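Local coordinates for metallo-beta-lactamase (Chryseobacterium indologenes, PDB 3L6N), which hydrolyses the beta-lactam ring of penicillins, cephalosporins and carbapenems with the help of zinc, making its host resistant to these antibiotics, at residues 80-85 and 103-108; 96-101 and 142-147. All coordinates share one frame; numbering follows the deposited sequence.

Both contacts are built on helix 99-107 of the metallo-beta-lactamase alpha-beta/beta-alpha fold, and their centres lie about 11 Å apart. Contact 2 takes the start of that helix, with the end of strand 94-97 before it, and sets it against the loop leading into strand 145-148 of the five-stranded sheet. Contact 1 takes the C-terminal half and sets it against the zinc-binding loop that follows strand 69-73 of the seven-stranded sheet. Along the chain the segments alternate: 80-85, 96-101, 103-108, 142-147. The two contacts touch where Phe104 packs against Asp142. One helix therefore meets both a loop holding the zinc ligand Asp80 and a loop following the zinc ligand His139.

Contact 1 of 2, residues 80-85 and 103-108. With ZN (zinc ion), chain C.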
ATOM      1  N   ASP A  80       5.656  -6.363   3.472  1.00  6.16           N
ATOM      2  CA  ASP A  80       4.246  -6.009   3.662  1.00  5.49           C
ATOM      3  C   ASP A  80       3.699  -5.173   2.508  1.00  5.30           C
ATOM      4  O   ASP A  80       2.559  -4.717   2.556  1.00  5.46           O
ATOM      5  CB  ASP A  80       4.033  -5.272   5.007  1.00  5.86           C
ATOM      6  CG  ASP A  80       4.825  -3.979   5.108  1.00  7.36           C
ATOM      7  OD1 ASP A  80       6.036  -3.985   4.831  1.00  6.87           O
ATOM      8  OD2 ASP A  80       4.230  -2.938   5.496  1.00 10.94           O
ATOM      9  N   ARG A  81       4.503  -5.019   1.459  0.70  4.54           N
ATOM     10  CA  ARG A  81       4.151  -4.150   0.344  0.70  4.68           C
ATOM     11  C   ARG A  81       4.287  -4.930  -0.961  0.70  4.47           C
ATOM     12  O   ARG A  81       3.330  -5.564  -1.402  0.70  4.40           O
ATOM     13  CB  ARG A  81       5.015  -2.884   0.362  0.70  4.72           C
ATOM     14  CG  ARG A  81       4.983  -2.122   1.695  0.70  5.73           C
ATOM     15  CD  ARG A  81       3.772  -1.203   1.809  0.70  7.21           C
ATOM     16  NE  ARG A  81       2.545  -1.912   2.158  0.70  8.21           N
ATOM     17  CZ  ARG A  81       1.429  -1.307   2.557  0.70  9.54           C
ATOM     18  NH1 ARG A  81       1.389   0.015   2.650  0.70 10.08           N
ATOM     19  NH2 ARG A  81       0.350  -2.019   2.844  0.70  8.53           N
ATOM     20  N   ALA A  82       5.478  -4.928  -1.555  1.00  4.38           N
ATOM     21  CA  ALA A  82       5.735  -5.775  -2.738  1.00  4.56           C
ATOM     22  C   ALA A  82       5.634  -7.263  -2.404  1.00  4.61           C
ATOM     23  O   ALA A  82       5.154  -8.060  -3.216  1.00  4.60           O
ATOM     24  CB  ALA A  82       7.104  -5.473  -3.336  1.00  4.86           C
ATOM     25  N   GLY A  83       6.097  -7.636  -1.219  1.00  4.72           N
ATOM     26  CA  GLY A  83       6.162  -9.052  -0.854  1.00  5.36           C
ATOM     27  C   GLY A  83       6.963  -9.839  -1.879  1.00  5.57           C
ATOM     28  O   GLY A  83       8.001  -9.371  -2.369  1.00  6.26           O
ATOM     29  N   ASP A  84       6.470 -11.031  -2.212  1.00  5.32           N
ATOM     30  CA  ASP A  84       7.117 -11.904  -3.185  1.00  6.59           C
ATOM     31  C   ASP A  84       6.314 -11.860  -4.476  1.00  6.39           C
ATOM     32  O   ASP A  84       5.327 -12.599  -4.643  1.00  7.23           O
ATOM     33  CB  ASP A  84       7.213 -13.338  -2.650  1.00  6.51           C
ATOM     34  CG  ASP A  84       7.803 -14.316  -3.670  1.00  8.45           C
ATOM     35  OD1 ASP A  84       8.271 -13.876  -4.750  1.00 10.14           O
ATOM     36  OD2 ASP A  84       7.786 -15.532  -3.378  1.00 12.28           O
ATOM     37  N   LEU A  85       6.734 -10.986  -5.383  1.00  6.63           N
ATOM     38  CA  LEU A  85       5.992 -10.753  -6.615  1.00  6.68           C
ATOM     39  C   LEU A  85       5.981 -11.960  -7.552  1.00  7.87           C
ATOM     40  O   LEU A  85       5.174 -11.991  -8.486  1.00  8.74           O
ATOM     41  CB  LEU A  85       6.511  -9.521  -7.353  1.00  6.78           C
ATOM     42  CG  LEU A  85       6.285  -8.178  -6.650  1.00  5.86           C
ATOM     43  CD1 LEU A  85       7.064  -7.098  -7.385  1.00  5.95           C
ATOM     44  CD2 LEU A  85       4.795  -7.815  -6.567  1.00  6.90           C
ATOM     45  N   GLU A 103      14.937  -1.813  -7.979  1.00  7.43           N
ATOM     46  CA  GLU A 103      16.357  -1.842  -7.643  1.00  7.63           C
ATOM     47  C   GLU A 103      16.567  -2.413  -6.246  1.00  7.52           C
ATOM     48  O   GLU A 103      17.503  -3.177  -6.021  1.00  7.91           O
ATOM     49  CB  GLU A 103      16.946  -0.445  -7.726  1.00  8.02           C
ATOM     50  CG  GLU A 103      17.233  -0.002  -9.140  1.00 10.52           C
ATOM     51  CD  GLU A 103      17.350   1.503  -9.264  1.00 13.43           C
ATOM     52  OE1 GLU A 103      17.332   2.212  -8.232  1.00 13.97           O
ATOM     53  OE2 GLU A 103      17.458   1.979 -10.412  1.00 15.83           O
ATOM     54  N   PHE A 104      15.685  -2.049  -5.312  1.00  7.31           N
ATOM     55  CA  PHE A 104      15.751  -2.591  -3.957  1.00  7.60           C
ATOM     56  C   PHE A 104      15.406  -4.083  -3.916  1.00  7.51           C
ATOM     57  O   PHE A 104      16.071  -4.855  -3.240  1.00  8.27           O
ATOM     58  CB  PHE A 104      14.811  -1.831  -3.014  1.00  7.11           C
ATOM     59  CG  PHE A 104      15.317  -0.472  -2.580  1.00  7.52           C
ATOM     60  CD1 PHE A 104      14.456   0.387  -1.902  1.00  8.40           C
ATOM     61  CD2 PHE A 104      16.627  -0.051  -2.828  1.00  8.72           C
ATOM     62  CE1 PHE A 104      14.878   1.634  -1.456  1.00  8.80           C
ATOM     63  CE2 PHE A 104      17.072   1.213  -2.393  1.00  8.49           C
ATOM     64  CZ  PHE A 104      16.189   2.060  -1.701  1.00  7.50           C
ATOM     65  N   LEU A 105      14.355  -4.480  -4.635  1.00  7.86           N
ATOM     66  CA  LEU A 105      13.967  -5.885  -4.697  1.00  8.04           C
ATOM     67  C   LEU A 105      15.104  -6.748  -5.235  1.00  8.79           C
ATOM     68  O   LEU A 105      15.436  -7.778  -4.657  1.00  8.94           O
ATOM     69  CB  LEU A 105      12.707  -6.063  -5.552  1.00  8.00           C
ATOM     70  CG  LEU A 105      11.407  -5.526  -4.945  1.00  7.67           C
ATOM     71  CD1 LEU A 105      10.321  -5.442  -6.022  1.00  7.64           C
ATOM     72  CD2 LEU A 105      10.959  -6.373  -3.755  1.00  6.08           C
ATOM     73  N   LYS A 106      15.709  -6.296  -6.329  1.00  9.51           N
ATOM     74  CA  LYS A 106      16.819  -7.018  -6.942  1.00 11.15           C
ATOM     75  C   LYS A 106      18.022  -7.118  -5.983  1.00 11.35           C
ATOM     76  O   LYS A 106      18.601  -8.196  -5.813  1.00 11.68           O
ATOM     77  CB  LYS A 106      17.199  -6.341  -8.258  1.00 11.84           C
ATOM     78  CG  LYS A 106      18.231  -7.079  -9.094  1.00 15.10           C
ATOM     79  CD  LYS A 106      17.717  -8.432  -9.591  1.00 20.06           C
ATOM     80  CE  LYS A 106      18.525  -8.943 -10.790  1.00 22.72           C
ATOM     81  NZ  LYS A 106      19.985  -9.112 -10.508  1.00 26.17           N
ATOM     82  N   LYS A 107      18.380  -5.997  -5.361  1.00 11.52           N
ATOM     83  CA  LYS A 107      19.468  -5.946  -4.369  1.00 12.47           C
ATOM     84  C   LYS A 107      19.217  -6.936  -3.226  1.00 12.83           C
ATOM     85  O   LYS A 107      20.151  -7.584  -2.714  1.00 13.48           O
ATOM     86  CB  LYS A 107      19.609  -4.510  -3.834  1.00 12.49           C
ATOM     87  CG  LYS A 107      20.558  -4.305  -2.654  1.00 14.45           C
ATOM     88  CD  LYS A 107      22.006  -4.447  -3.056  1.00 14.29           C
ATOM     89  CE  LYS A 107      22.926  -3.815  -2.010  1.00 15.07           C
ATOM     90  NZ  LYS A 107      22.916  -4.624  -0.745  1.00 14.42           N
ATOM     91  N   ASP A 108      17.953  -7.066  -2.835  1.00 13.18           N
ATOM     92  CA  ASP A 108      17.581  -7.945  -1.724  1.00 13.84           C
ATOM     93  C   ASP A 108      17.313  -9.398  -2.152  1.00 13.95           C
ATOM     94  O   ASP A 108      16.934 -10.225  -1.322  1.00 14.70           O
ATOM     95  CB  ASP A 108      16.382  -7.363  -0.949  1.00 13.86           C
ATOM     96  CG  ASP A 108      16.741  -6.116  -0.138  1.00 15.21           C
ATOM     97  OD1 ASP A 108      17.941  -5.799   0.016  1.00 18.68           O
ATOM     98  OD2 ASP A 108      15.818  -5.444   0.379  1.00 16.89           O
TER
HETATM   99 ZN    ZN C 302       4.968  -1.127   6.103  0.70 12.23          ZN
HETATM  100  O   HOH W   1       6.936  -1.608   5.624  1.00 10.54           O
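Leu105 reaches from helix 99-107 to the zinc-binding loop of the metallo-beta-lactamase fold, where it meets Ala82 and Leu85. Its CG lies beside the backbone N and opposite the carbonyl carbon (chi1 -70°), which sends both methyls to the loop. CD2 of Leu105 comes within 4.0 Å of CB of Ala82, and CD1, only slightly farther from that methyl, also meets CD1 of Leu85 at 3.9 Å. The leucine side chains cross nearly at right angles, touching through one methyl each. All these groups are buried, and the contact between the segments is apolar. Gly83 lies between Ala82 and Leu85 with a positive phi of 56°, a backbone conformation that suits glycine.

The same loop carries Asp80 at its other end, well away from the leucines. Next along, Arg81 in one of its two modelled conformers forms a salt bridge with Asp46, and its NE donates to O of Asp80 at 2.8 Å from above the carbonyl plane. OD2 of Asp80 binds zinc at 2.0 Å, and Cys158 and His200 complete the protein ligands of this metal. A water on the zinc, 2.7 Å from OD1 of Asp80, donates a hydrogen bond to that second oxygen.

Contact 2 of 2, residues 96-101 and 142-147; sequences YATAKT and DNVVVW
The two backbones come nearest at Thr101 and Asp142, whose CA atoms are 5.7 Å apart. From there segment 142-147 runs on into strand 145-148, while segment 96-101 passes from strand 94-97 into helix 99-107. Asp142 points its side chain at the first turn of this helix. The OG1 of Thr101 donates to OD2 of Asp142 at 2.7 Å, reaching the anti side of that oxygen 23° out of the carboxylate plane, and the two side chains cross almost perpendicularly. Thr98 is the N-cap: with chi1 at 63° its OG1 sits over the backbone, flanked by N and C, and accepts from N of Thr101 at 3.0 Å. In the alpha-beta/beta-alpha fold of this family, the contact joins this helix start to the loop just after the zinc ligand His139. Asp142 also packs against His76, another ligand of that zinc; OD1 of Asp142 is hydrogen-bonded to OG1 of Thr140, and OD2 accepts a weak hydrogen bond from N of Ser77. A water bridges the segments, 2.7 Å from OG1 of Thr98 and donating to O of Asp142 at 2.9 Å. Farther along, Thr98 and Val144 lie alongside each other, pointing in opposite senses, with CG2 of Thr98 4.0 Å from CG1 of Val144.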
ATOM      1  N   TYR A  96       3.411  -4.225 -10.755  1.00  6.54           N
ATOM      2  CA  TYR A  96       3.833  -2.848 -10.992  1.00  6.70           C
ATOM      3  C   TYR A  96       4.647  -2.328  -9.826  1.00  6.75           C
ATOM      4  O   TYR A  96       4.214  -2.406  -8.662  1.00  6.97           O
ATOM      5  CB  TYR A  96       2.615  -1.937 -11.179  1.00  7.12           C
ATOM      6  CG  TYR A  96       1.812  -2.180 -12.441  1.00  9.48           C
ATOM      7  CD1 TYR A  96       0.906  -3.231 -12.516  1.00 12.07           C
ATOM      8  CD2 TYR A  96       1.937  -1.327 -13.535  1.00 13.04           C
ATOM      9  CE1 TYR A  96       0.161  -3.457 -13.661  1.00 14.29           C
ATOM     10  CE2 TYR A  96       1.188  -1.544 -14.691  1.00 14.00           C
ATOM     11  CZ  TYR A  96       0.308  -2.609 -14.737  1.00 15.24           C
ATOM     12  OH  TYR A  96      -0.440  -2.839 -15.869  1.00 18.27           O
ATOM     13  N   ALA A  97       5.820  -1.781 -10.135  1.00  6.45           N
ATOM     14  CA  ALA A  97       6.669  -1.140  -9.134  1.00  6.13           C
ATOM     15  C   ALA A  97       7.470  -0.055  -9.818  1.00  6.21           C
ATOM     16  O   ALA A  97       7.670  -0.094 -11.036  1.00  6.66           O
ATOM     17  CB  ALA A  97       7.616  -2.157  -8.490  1.00  5.90           C
ATOM     18  N   THR A  98       7.919   0.921  -9.046  1.00  6.11           N
ATOM     19  CA  THR A  98       8.829   1.926  -9.592  1.00  6.67           C
ATOM     20  C   THR A  98      10.204   1.318  -9.868  1.00  6.83           C
ATOM     21  O   THR A  98      10.551   0.253  -9.335  1.00  6.74           O
ATOM     22  CB  THR A  98       9.044   3.093  -8.630  1.00  6.44           C
ATOM     23  OG1 THR A  98       9.672   2.597  -7.439  1.00  7.39           O
ATOM     24  CG2 THR A  98       7.728   3.794  -8.287  1.00  6.75           C
ATOM     25  N   ALA A  99      10.996   2.003 -10.696  1.00  6.92           N
ATOM     26  CA  ALA A  99      12.382   1.596 -10.923  1.00  7.56           C
ATOM     27  C   ALA A  99      13.161   1.478  -9.609  1.00  7.60           C
ATOM     28  O   ALA A  99      13.888   0.504  -9.408  1.00  8.31           O
ATOM     29  CB  ALA A  99      13.065   2.556 -11.887  1.00  7.93           C
ATOM     30  N   LYS A 100      12.969   2.437  -8.699  1.00  6.78           N
ATOM     31  CA  LYS A 100      13.665   2.424  -7.405  1.00  6.99           C
ATOM     32  C   LYS A 100      13.299   1.198  -6.575  1.00  6.65           C
ATOM     33  O   LYS A 100      14.160   0.550  -5.980  1.00  6.74           O
ATOM     34  CB  LYS A 100      13.366   3.706  -6.615  1.00  7.37           C
ATOM     35  CG  LYS A 100      13.889   4.976  -7.285  1.00 10.27           C
ATOM     36  CD  LYS A 100      15.410   5.099  -7.178  1.00 13.41           C
ATOM     37  CE  LYS A 100      15.905   6.420  -7.777  1.00 16.29           C
ATOM     38  NZ  LYS A 100      17.373   6.635  -7.563  1.00 17.75           N
ATOM     39  N   THR A 101      12.009   0.883  -6.548  1.00  6.46           N
ATOM     40  CA  THR A 101      11.532  -0.264  -5.787  1.00  6.10           C
ATOM     41  C   THR A 101      12.118  -1.549  -6.365  1.00  6.07           C
ATOM     42  O   THR A 101      12.558  -2.427  -5.623  1.00  6.05           O
ATOM     43  CB  THR A 101       9.993  -0.284  -5.762  1.00  5.29           C
ATOM     44  OG1 THR A 101       9.543   0.782  -4.919  1.00  5.63           O
ATOM     45  CG2 THR A 101       9.454  -1.605  -5.201  1.00  5.90           C
ATOM     46  N   ASP A 142      12.096   4.766  -1.411  1.00  6.19           N
ATOM     47  CA  ASP A 142      11.259   4.439  -2.569  1.00  6.06           C
ATOM     48  C   ASP A 142       9.755   4.542  -2.307  1.00  5.50           C
ATOM     49  O   ASP A 142       8.946   4.264  -3.198  1.00  6.64           O
ATOM     50  CB  ASP A 142      11.599   3.036  -3.113  1.00  5.61           C
ATOM     51  CG  ASP A 142      11.255   1.911  -2.126  1.00  4.70           C
ATOM     52  OD1 ASP A 142      11.415   2.105  -0.905  1.00  5.87           O
ATOM     53  OD2 ASP A 142      10.845   0.815  -2.582  1.00  6.12           O
ATOM     54  N   ASN A 143       9.368   4.903  -1.091  1.00  5.77           N
ATOM     55  CA  ASN A 143       7.934   4.903  -0.780  1.00  6.08           C
ATOM     56  C   ASN A 143       7.119   5.827  -1.680  1.00  6.33           C
ATOM     57  O   ASN A 143       7.525   6.959  -1.957  1.00  7.29           O
ATOM     58  CB  ASN A 143       7.627   5.122   0.718  1.00  5.78           C
ATOM     59  CG  ASN A 143       8.287   6.368   1.328  1.00  6.78           C
ATOM     60  OD1 ASN A 143       8.454   6.415   2.543  1.00  7.19           O
ATOM     61  ND2 ASN A 143       8.611   7.377   0.520  1.00  6.24           N
ATOM     62  N   VAL A 144       5.985   5.314  -2.144  1.00  5.84           N
ATOM     63  CA  VAL A 144       5.057   6.081  -2.969  1.00  5.62           C
ATOM     64  C   VAL A 144       3.670   6.023  -2.338  1.00  5.65           C
ATOM     65  O   VAL A 144       3.400   5.158  -1.506  1.00  5.28           O
ATOM     66  CB  VAL A 144       5.001   5.568  -4.429  1.00  5.57           C
ATOM     67  CG1 VAL A 144       6.320   5.850  -5.142  1.00  6.00           C
ATOM     68  CG2 VAL A 144       4.660   4.061  -4.484  1.00  4.72           C
ATOM     69  N   VAL A 145       2.808   6.955  -2.739  1.00  5.78           N
ATOM     70  CA  VAL A 145       1.418   7.000  -2.290  1.00  6.21           C
ATOM     71  C   VAL A 145       0.510   6.764  -3.499  1.00  6.19           C
ATOM     72  O   VAL A 145       0.947   6.908  -4.643  1.00  5.83           O
ATOM     73  CB  VAL A 145       1.074   8.362  -1.621  1.00  6.46           C
ATOM     74  CG1 VAL A 145       1.958   8.616  -0.385  1.00  7.54           C
ATOM     75  CG2 VAL A 145       1.179   9.540  -2.636  1.00  7.41           C
ATOM     76  N   VAL A 146      -0.747   6.403  -3.250  1.00  5.63           N
ATOM     77  CA  VAL A 146      -1.699   6.186  -4.331  1.00  5.73           C
ATOM     78  C   VAL A 146      -2.936   7.038  -4.109  1.00  5.63           C
ATOM     79  O   VAL A 146      -3.606   6.939  -3.074  1.00  6.14           O
ATOM     80  CB  VAL A 146      -2.106   4.693  -4.492  1.00  4.93           C
ATOM     81  CG1 VAL A 146      -2.912   4.510  -5.776  1.00  5.09           C
ATOM     82  CG2 VAL A 146      -0.859   3.793  -4.530  1.00  6.17           C
ATOM     83  N   TRP A 147      -3.218   7.902  -5.085  1.00  6.27           N
ATOM     84  CA  TRP A 147      -4.372   8.798  -5.015  1.00  7.02           C
ATOM     85  C   TRP A 147      -5.511   8.260  -5.867  1.00  6.62           C
ATOM     86  O   TRP A 147      -5.302   7.879  -7.019  1.00  6.18           O
ATOM     87  CB  TRP A 147      -3.955  10.192  -5.510  1.00  7.18           C
ATOM     88  CG  TRP A 147      -5.085  11.195  -5.665  1.00  9.56           C
ATOM     89  CD1 TRP A 147      -5.442  11.851  -6.808  1.00 12.30           C
ATOM     90  CD2 TRP A 147      -5.974  11.658  -4.639  1.00 10.46           C
ATOM     91  NE1 TRP A 147      -6.507  12.691  -6.559  1.00 11.86           N
ATOM     92  CE2 TRP A 147      -6.849  12.595  -5.237  1.00 12.26           C
ATOM     93  CE3 TRP A 147      -6.110  11.382  -3.274  1.00 10.74           C
ATOM     94  CZ2 TRP A 147      -7.856  13.247  -4.516  1.00 12.44           C
ATOM     95  CZ3 TRP A 147      -7.113  12.032  -2.553  1.00 12.00           C
ATOM     96  CH2 TRP A 147      -7.969  12.954  -3.179  1.00 13.16           C
TER
HETATM   97  O   HOH W   2      10.044   4.681  -5.804  1.00  7.07           O